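Local coordinates for hemolysin-related protein (Vibrio cholerae serotype O1, PDB 6MLT) that probably helps biofilms adhere to surfaces, as a secreted, carbohydrate-binding protein of the biofilm matrix that also binds metal ions, at residues V31-Q39 against D95-A103; S115-I123 against Q135-V146. All blocks are in the same frame, centred on the assembly; numbering follows the deposited sequence.

Contact 1: residues V31-Q39 against D95-A103; sequences VMAAPIVVQ and DARYAPAAA
Arg97 lays its backbone against CB of Ala33 and turns its side chain away from residues 31-39, and the edge of its guanidinium group meets the carboxylate of Asp95 nearly in plane. The grip is side-on: Arg97 NE reaches the syn lone pair of Asp95 OD2 at 3.0 Å, and Arg97 NH2 reaches Asp95 OD1 at 2.8 Å. Above the carboxylate plane, OD2 also receives the backbone N of Arg97, closing an Asx turn, so three bonds fix the carboxylate and the bend that faces Ala33.

Across the contact no direct hydrogen bond forms. CB of Ala33 rests 3.5 Å from Ala96 O, and two waters span the gap beside it, one from Met32 N (2.8 Å to the water) to Ala96 O, the other between the carbonyl oxygens of Met32 and Arg97. Small side chains allow close approach further along: Ala99 CB lies 3.2 Å from Ala34 O. Ile36, with CG1 beside its backbone N (chi1 -64°), brings CG1 and CD1 up to the carbonyl oxygen of Pro100, CG1 being 3.4 Å from Pro100 O, and CD1 also touches Ala99 CB. Both methyls of Val38 then meet CB of Ala102, CG1 at 4.0 Å.

The two segments run almost in the same direction, 14° apart, as the innermost strands of successive blades of a beta-propeller. Strand 36-38 pairs with 56-63, whose Asp56 binds calcium, while strand 101-103 begins the next sheet. On their other sides, Pro35 and Val37 pack on strand 536-541, and Ala101 and Ala103 on Leu151 of strand 150-152.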
loop_
_atom_site.group_PDB
_atom_site.type_symbol
_atom_site.label_atom_id
_atom_site.label_comp_id
_atom_site.label_asym_id
_atom_site.label_seq_id
_atom_site.Cartn_x
_atom_site.Cartn_y
_atom_site.Cartn_z
ATOM N N VAL A 31 1.250 -2.095 27.961
ATOM C CA VAL A 31 1.503 -2.376 26.549
ATOM C C VAL A 31 1.878 -1.079 25.847
ATOM O O VAL A 31 1.221 -0.048 26.033
ATOM C CB VAL A 31 0.291 -3.043 25.869
ATOM C CG1 VAL A 31 0.644 -3.476 24.463
ATOM C CG2 VAL A 31 -0.178 -4.244 26.682
ATOM N N MET A 32 2.948 -1.125 25.042
ATOM C CA MET A 32 3.409 0.064 24.331
ATOM C C MET A 32 3.967 -0.290 22.954
ATOM O O MET A 32 4.819 0.434 22.425
ATOM C CB MET A 32 4.451 0.818 25.183
ATOM C CG MET A 32 4.711 2.260 24.734
ATOM S SD MET A 32 5.255 3.338 26.089
ATOM C CE MET A 32 6.664 2.418 26.727
ATOM N N ALA A 33 3.491 -1.383 22.359
ATOM C CA ALA A 33 3.834 -1.758 20.996
ATOM C C ALA A 33 2.551 -2.059 20.237
ATOM O O ALA A 33 1.558 -2.509 20.817
ATOM C CB ALA A 33 4.772 -2.974 20.951
ATOM N N ALA A 34 2.579 -1.791 18.938
ATOM C CA ALA A 34 1.365 -1.869 18.140
ATOM C C ALA A 34 0.796 -3.287 18.177
ATOM O O ALA A 34 1.555 -4.265 18.153
ATOM C CB ALA A 34 1.644 -1.449 16.695
ATOM N N PRO A 35 -0.523 -3.439 18.221
ATOM C CA PRO A 35 -1.119 -4.777 18.256
ATOM C C PRO A 35 -1.080 -5.440 16.886
ATOM O O PRO A 35 -1.044 -4.783 15.848
ATOM C CB PRO A 35 -2.559 -4.508 18.695
ATOM C CG PRO A 35 -2.848 -3.143 18.133
ATOM C CD PRO A 35 -1.547 -2.383 18.156
ATOM N N ILE A 36 -1.105 -6.770 16.918
ATOM C CA ILE A 36 -1.122 -7.627 15.739
ATOM C C ILE A 36 -2.422 -8.413 15.755
ATOM O O ILE A 36 -2.893 -8.803 16.826
ATOM C CB ILE A 36 0.093 -8.584 15.747
ATOM C CG1 ILE A 36 1.406 -7.799 15.637
ATOM C CG2 ILE A 36 -0.021 -9.642 14.676
ATOM C CD1 ILE A 36 1.493 -6.903 14.463
ATOM N N VAL A 37 -2.987 -8.671 14.573
ATOM C CA VAL A 37 -4.307 -9.288 14.451
ATOM C C VAL A 37 -4.218 -10.474 13.500
ATOM O O VAL A 37 -3.946 -10.298 12.307
ATOM C CB VAL A 37 -5.367 -8.291 13.955
ATOM C CG1 VAL A 37 -6.725 -8.983 13.782
ATOM C CG2 VAL A 37 -5.490 -7.125 14.922
ATOM N N VAL A 38 -4.476 -11.673 14.026
ATOM C CA VAL A 38 -4.443 -12.915 13.261
ATOM C C VAL A 38 -5.361 -13.926 13.945
ATOM O O VAL A 38 -5.690 -13.795 15.127
ATOM C CB VAL A 38 -3.015 -13.498 13.155
ATOM C CG1 VAL A 38 -2.148 -12.668 12.207
ATOM C CG2 VAL A 38 -2.370 -13.591 14.543
ATOM N N GLN A 39 -5.751 -14.964 13.197
ATOM C CA GLN A 39 -6.590 -16.038 13.732
ATOM C C GLN A 39 -5.753 -17.034 14.536
ATOM O O GLN A 39 -4.754 -17.559 14.036
ATOM C CB GLN A 39 -7.291 -16.783 12.595
ATOM C CG GLN A 39 -8.145 -15.933 11.673
ATOM C CD GLN A 39 -9.537 -15.671 12.216
ATOM O OE1 GLN A 39 -9.926 -16.193 13.263
ATOM N NE2 GLN A 39 -10.300 -14.861 11.497
ATOM N N ASP A 95 10.845 -8.638 23.080
ATOM C CA ASP A 95 11.006 -7.220 23.349
ATOM C C ASP A 95 9.637 -6.549 23.365
ATOM O O ASP A 95 8.759 -6.867 22.558
ATOM C CB ASP A 95 11.904 -6.556 22.317
ATOM C CG ASP A 95 12.400 -5.203 22.791
ATOM O OD1 ASP A 95 13.370 -5.174 23.577
ATOM O OD2 ASP A 95 11.793 -4.177 22.419
ATOM N N ALA A 96 9.442 -5.646 24.319
ATOM C CA ALA A 96 8.148 -5.010 24.522
ATOM C C ALA A 96 7.965 -3.749 23.689
ATOM O O ALA A 96 6.871 -3.178 23.694
ATOM C CB ALA A 96 7.953 -4.678 26.007
ATOM N N ARG A 97 8.998 -3.310 22.963
ATOM C CA ARG A 97 8.928 -2.073 22.196
ATOM C C ARG A 97 8.556 -2.280 20.736
ATOM O O ARG A 97 8.145 -1.319 20.078
ATOM C CB ARG A 97 10.274 -1.335 22.259
ATOM C CG ARG A 97 10.699 -0.947 23.668
ATOM C CD ARG A 97 12.170 -0.577 23.733
ATOM N NE ARG A 97 13.018 -1.757 23.617
ATOM C CZ ARG A 97 14.324 -1.765 23.847
ATOM N NH1 ARG A 97 14.947 -0.647 24.199
ATOM N NH2 ARG A 97 15.005 -2.894 23.729
ATOM N N TYR A 98 8.697 -3.495 20.216
ATOM C CA TYR A 98 8.425 -3.789 18.817
ATOM C C TYR A 98 7.353 -4.862 18.719
ATOM O O TYR A 98 7.404 -5.872 19.430
ATOM C CB TYR A 98 9.691 -4.250 18.088
ATOM C CG TYR A 98 10.780 -3.200 18.001
ATOM C CD1 TYR A 98 10.836 -2.318 16.929
ATOM C CD2 TYR A 98 11.761 -3.102 18.985
ATOM C CE1 TYR A 98 11.835 -1.365 16.837
ATOM C CE2 TYR A 98 12.766 -2.151 18.904
ATOM C CZ TYR A 98 12.795 -1.285 17.825
ATOM O OH TYR A 98 13.777 -0.334 17.724
ATOM N N ALA A 99 6.388 -4.647 17.842
ATOM C CA ALA A 99 5.386 -5.667 17.614
ATOM C C ALA A 99 6.039 -6.894 16.984
ATOM O O ALA A 99 6.915 -6.759 16.125
ATOM C CB ALA A 99 4.280 -5.150 16.698
ATOM N N PRO A 100 5.645 -8.095 17.388
ATOM C CA PRO A 100 6.061 -9.287 16.639
ATOM C C PRO A 100 5.390 -9.331 15.278
ATOM O O PRO A 100 4.652 -8.409 14.918
ATOM C CB PRO A 100 5.617 -10.452 17.537
ATOM C CG PRO A 100 4.574 -9.906 18.411
ATOM C CD PRO A 100 4.817 -8.431 18.558
ATOM N N ALA A 101 5.666 -10.375 14.502
ATOM C CA ALA A 101 5.060 -10.573 13.192
ATOM C C ALA A 101 4.516 -11.990 13.122
ATOM O O ALA A 101 5.067 -12.906 13.737
ATOM C CB ALA A 101 6.062 -10.355 12.060
ATOM N N ALA A 102 3.445 -12.181 12.357
ATOM C CA ALA A 102 2.788 -13.477 12.327
ATOM C C ALA A 102 2.326 -13.815 10.921
ATOM O O ALA A 102 1.951 -12.940 10.139
ATOM C CB ALA A 102 1.591 -13.517 13.286
ATOM N N ALA A 103 2.342 -15.108 10.619
ATOM C CA ALA A 103 1.859 -15.627 9.348
ATOM C C ALA A 103 1.933 -17.141 9.409
ATOM O O ALA A 103 2.615 -17.708 10.267
ATOM C CB ALA A 103 2.682 -15.109 8.161
HETATM O O HOH W 1 4.513 -3.435 24.932
HETATM O O HOH W 2 6.273 0.809 20.024
#

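Contact 2: residues S115-I123 against Q135-V146; sequences STSALTPYI and QLLKSASGWRSV
Ile123 and Leu136 form a hydrogen-bonded antiparallel pair, Ile123 N to Leu136 O at 2.8 Å and Leu136 N to Ile123 O at 3.1 Å, next to the non-hydrogen-bonded pair of Tyr122 and Leu137. These belong to the outer hairpin, strands 122-126 and 132-137, of a propeller blade in the FG-GAP-like repeat. Lys138 N extends the ladder to Pro121 O with a nearly straight bond (169°).

On the Tyr122 face, Leu137 places CD1 over the phenol ring, 4.2 Å from its centroid and off-centre, in a CH-pi contact. Gln135 crosses the Tyr122 side chain at about a right angle, its CB near CD1 of Tyr122, while its NE2 bonds to Asn124.

Lys138 passes over the Ile123 side with CG 3.7 Å from Ile123 CG1, then bends at chi3 (-66°) to push its ammonium into the loop, meeting Thr116 tip to tip. Thr116 OG1 in turn donates to Tyr122 O. At the turn that follows Thr116, CG2 of Val146 wedges against the backbone of Ser117 and Ala118. The buried NZ of Lys138 gives three bonds of 2.8 Å, to Thr116 OG1, Thr120 O and Ser145 OG, and Ser145 OG in turn donates a hydrogen bond to Gly142 O.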
loop_
_atom_site.group_PDB
_atom_site.type_symbol
_atom_site.label_atom_id
_atom_site.label_comp_id
_atom_site.label_asym_id
_atom_site.label_seq_id
_atom_site.Cartn_x
_atom_site.Cartn_y
_atom_site.Cartn_z
ATOM N N SER A 115 9.249 -13.514 16.789
ATOM C CA SER A 115 9.681 -12.454 17.693
ATOM C C SER A 115 11.083 -12.756 18.199
ATOM O O SER A 115 11.618 -13.850 18.001
ATOM C CB SER A 115 8.721 -12.309 18.876
ATOM O OG SER A 115 8.947 -13.324 19.835
ATOM N N THR A 116 11.662 -11.773 18.887
ATOM C CA THR A 116 12.913 -11.982 19.604
ATOM C C THR A 116 13.003 -10.956 20.727
ATOM O O THR A 116 12.133 -10.092 20.884
ATOM C CB THR A 116 14.118 -11.903 18.659
ATOM O OG1 THR A 116 15.281 -12.443 19.310
ATOM C CG2 THR A 116 14.390 -10.465 18.230
ATOM N N SER A 117 14.065 -11.074 21.522
ATOM C CA SER A 117 14.393 -10.104 22.553
ATOM C C SER A 117 15.904 -9.954 22.614
ATOM O O SER A 117 16.650 -10.708 21.984
ATOM C CB SER A 117 13.857 -10.534 23.924
ATOM O OG SER A 117 14.774 -11.423 24.539
ATOM N N ALA A 118 16.358 -8.980 23.402
ATOM C CA ALA A 118 17.785 -8.813 23.621
ATOM C C ALA A 118 18.347 -9.862 24.564
ATOM O O ALA A 118 19.569 -9.927 24.733
ATOM C CB ALA A 118 18.070 -7.417 24.174
ATOM N N LEU A 119 17.488 -10.672 25.183
ATOM C CA LEU A 119 17.892 -11.641 26.187
ATOM C C LEU A 119 18.090 -13.042 25.619
ATOM O O LEU A 119 18.528 -13.929 26.356
ATOM C CB LEU A 119 16.842 -11.703 27.308
ATOM C CG LEU A 119 16.380 -10.351 27.862
ATOM C CD1 LEU A 119 15.321 -10.554 28.934
ATOM C CD2 LEU A 119 17.547 -9.556 28.417
ATOM N N THR A 120 17.759 -13.262 24.347
ATOM C CA THR A 120 17.879 -14.566 23.714
ATOM C C THR A 120 18.768 -14.471 22.478
ATOM O O THR A 120 18.780 -13.440 21.797
ATOM C CB THR A 120 16.510 -15.130 23.298
ATOM O OG1 THR A 120 16.683 -16.372 22.607
ATOM C CG2 THR A 120 15.788 -14.183 22.371
ATOM N N PRO A 121 19.520 -15.524 22.157
ATOM C CA PRO A 121 20.281 -15.539 20.900
ATOM C C PRO A 121 19.481 -15.985 19.686
ATOM O O PRO A 121 20.058 -16.103 18.601
ATOM C CB PRO A 121 21.415 -16.531 21.202
ATOM C CG PRO A 121 20.878 -17.435 22.235
ATOM C CD PRO A 121 19.864 -16.660 23.031
ATOM N N TYR A 122 18.175 -16.206 19.835
ATOM C CA TYR A 122 17.347 -16.788 18.788
ATOM C C TYR A 122 16.202 -15.869 18.394
ATOM O O TYR A 122 15.637 -15.153 19.225
ATOM C CB TYR A 122 16.757 -18.144 19.230
ATOM C CG TYR A 122 17.828 -19.189 19.316
ATOM C CD1 TYR A 122 18.333 -19.775 18.167
ATOM C CD2 TYR A 122 18.380 -19.551 20.538
ATOM C CE1 TYR A 122 19.340 -20.700 18.228
ATOM C CE2 TYR A 122 19.395 -20.479 20.609
ATOM C CZ TYR A 122 19.871 -21.052 19.447
ATOM O OH TYR A 122 20.887 -21.973 19.496
ATOM N N ILE A 123 15.866 -15.908 17.107
ATOM C CA ILE A 123 14.513 -15.569 16.685
ATOM C C ILE A 123 13.610 -16.736 17.070
ATOM O O ILE A 123 13.839 -17.881 16.663
ATOM C CB ILE A 123 14.460 -15.271 15.182
ATOM C CG1 ILE A 123 15.188 -13.951 14.889
ATOM C CG2 ILE A 123 13.017 -15.189 14.689
ATOM C CD1 ILE A 123 15.514 -13.745 13.441
ATOM N N GLN A 135 13.434 -22.163 16.078
ATOM C CA GLN A 135 14.361 -21.130 16.505
ATOM C C GLN A 135 15.425 -20.958 15.433
ATOM O O GLN A 135 15.881 -21.936 14.832
ATOM C CB GLN A 135 15.003 -21.476 17.854
ATOM C CG GLN A 135 14.007 -21.473 19.007
ATOM C CD GLN A 135 14.648 -21.790 20.339
ATOM O OE1 GLN A 135 15.154 -22.889 20.544
ATOM N NE2 GLN A 135 14.629 -20.829 21.255
ATOM N N LEU A 136 15.797 -19.706 15.183
ATOM C CA LEU A 136 16.839 -19.358 14.220
ATOM C C LEU A 136 17.886 -18.522 14.940
ATOM O O LEU A 136 17.558 -17.484 15.526
ATOM C CB LEU A 136 16.272 -18.578 13.034
ATOM C CG LEU A 136 14.977 -19.089 12.402
ATOM C CD1 LEU A 136 14.493 -18.107 11.344
ATOM C CD2 LEU A 136 15.159 -20.479 11.810
ATOM N N LEU A 137 19.135 -18.976 14.905
ATOM C CA LEU A 137 20.210 -18.266 15.585
ATOM C C LEU A 137 20.443 -16.911 14.931
ATOM O O LEU A 137 20.610 -16.820 13.710
ATOM C CB LEU A 137 21.486 -19.096 15.541
ATOM C CG LEU A 137 22.693 -18.560 16.317
ATOM C CD1 LEU A 137 22.434 -18.611 17.812
ATOM C CD2 LEU A 137 23.953 -19.348 15.959
ATOM N N LYS A 138 20.481 -15.860 15.745
ATOM C CA LYS A 138 20.566 -14.507 15.224
ATOM C C LYS A 138 21.999 -14.145 14.842
ATOM O O LYS A 138 22.976 -14.719 15.333
ATOM C CB LYS A 138 20.043 -13.504 16.252
ATOM C CG LYS A 138 18.540 -13.590 16.479
ATOM C CD LYS A 138 18.025 -12.508 17.410
ATOM C CE LYS A 138 18.565 -12.684 18.814
ATOM N NZ LYS A 138 17.959 -11.693 19.760
ATOM N N SER A 139 22.109 -13.145 13.967
ATOM C CA SER A 139 23.412 -12.627 13.573
ATOM C C SER A 139 24.070 -11.865 14.716
ATOM O O SER A 139 25.245 -12.089 15.032
ATOM C CB SER A 139 23.256 -11.723 12.348
ATOM O OG SER A 139 24.505 -11.202 11.946
ATOM N N ALA A 140 23.339 -10.949 15.334
ATOM C CA ALA A 140 23.872 -10.099 16.385
ATOM C C ALA A 140 23.308 -10.528 17.735
ATOM O O ALA A 140 22.452 -11.413 17.833
ATOM C CB ALA A 140 23.548 -8.635 16.095
ATOM N N SER A 141 23.797 -9.887 18.787
ATOM C CA SER A 141 23.318 -10.148 20.132
ATOM C C SER A 141 22.942 -8.834 20.795
ATOM O O SER A 141 23.387 -7.753 20.392
ATOM C CB SER A 141 24.373 -10.895 20.963
ATOM O OG SER A 141 25.652 -10.327 20.763
ATOM N N GLY A 142 22.084 -8.935 21.804
ATOM C CA GLY A 142 21.712 -7.758 22.560
ATOM C C GLY A 142 20.812 -6.818 21.775
ATOM O O GLY A 142 20.052 -7.220 20.883
ATOM N N TRP A 143 20.904 -5.531 22.123
ATOM C CA TRP A 143 19.997 -4.550 21.540
ATOM C C TRP A 143 20.157 -4.470 20.027
ATOM O O TRP A 143 19.196 -4.141 19.323
ATOM C CB TRP A 143 20.214 -3.176 22.177
ATOM C CG TRP A 143 21.534 -2.560 21.860
ATOM C CD1 TRP A 143 22.673 -2.639 22.603
ATOM C CD2 TRP A 143 21.856 -1.761 20.714
ATOM N NE1 TRP A 143 23.688 -1.944 21.991
ATOM C CE2 TRP A 143 23.211 -1.394 20.830
ATOM C CE3 TRP A 143 21.130 -1.322 19.602
ATOM C CZ2 TRP A 143 23.859 -0.613 19.875
ATOM C CZ3 TRP A 143 21.774 -0.547 18.655
ATOM C CH2 TRP A 143 23.125 -0.201 18.798
ATOM N N ARG A 144 21.342 -4.795 19.504
ATOM C CA ARG A 144 21.577 -4.729 18.064
ATOM C C ARG A 144 20.802 -5.784 17.279
ATOM O O ARG A 144 20.777 -5.717 16.044
ATOM C CB ARG A 144 23.069 -4.873 17.771
ATOM N N SER A 145 20.158 -6.736 17.954
ATOM C CA SER A 145 19.400 -7.791 17.288
ATOM C C SER A 145 17.895 -7.618 17.440
ATOM O O SER A 145 17.139 -8.529 17.088
ATOM C CB SER A 145 19.817 -9.159 17.831
ATOM O OG SER A 145 19.334 -9.358 19.159
ATOM N N VAL A 146 17.447 -6.477 17.950
ATOM C CA VAL A 146 16.051 -6.243 18.288
ATOM C C VAL A 146 15.517 -5.113 17.419
ATOM O O VAL A 146 16.086 -4.015 17.394
ATOM C CB VAL A 146 15.886 -5.904 19.781
ATOM C CG1 VAL A 146 14.458 -5.496 20.099
ATOM C CG2 VAL A 146 16.303 -7.097 20.637
HETATM O O HOH W 3 21.028 -11.545 22.118
#

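How the contacts relate
Contact 1 is buried and joins successive propeller blades near their inner strands, whereas contact 2 lies farther from the centre of the chain, partly exposed, and holds one blade together at its outer hairpin. Strands 101-103 and 122-126 with 132-137 belong to the same sheet, so one contact lies at the inner edge of that blade and the other at its outer edge. Their chemistry differs accordingly: between blades, alanines and branched aliphatic side chains meet, with waters as the polar link, while within the blade, backbone ladder bonds combine with a buried lysine. The two meet at Asp95, whose N probably bonds to Thr116 O and whose carboxylate packs on Val146, as does the ring of Tyr98.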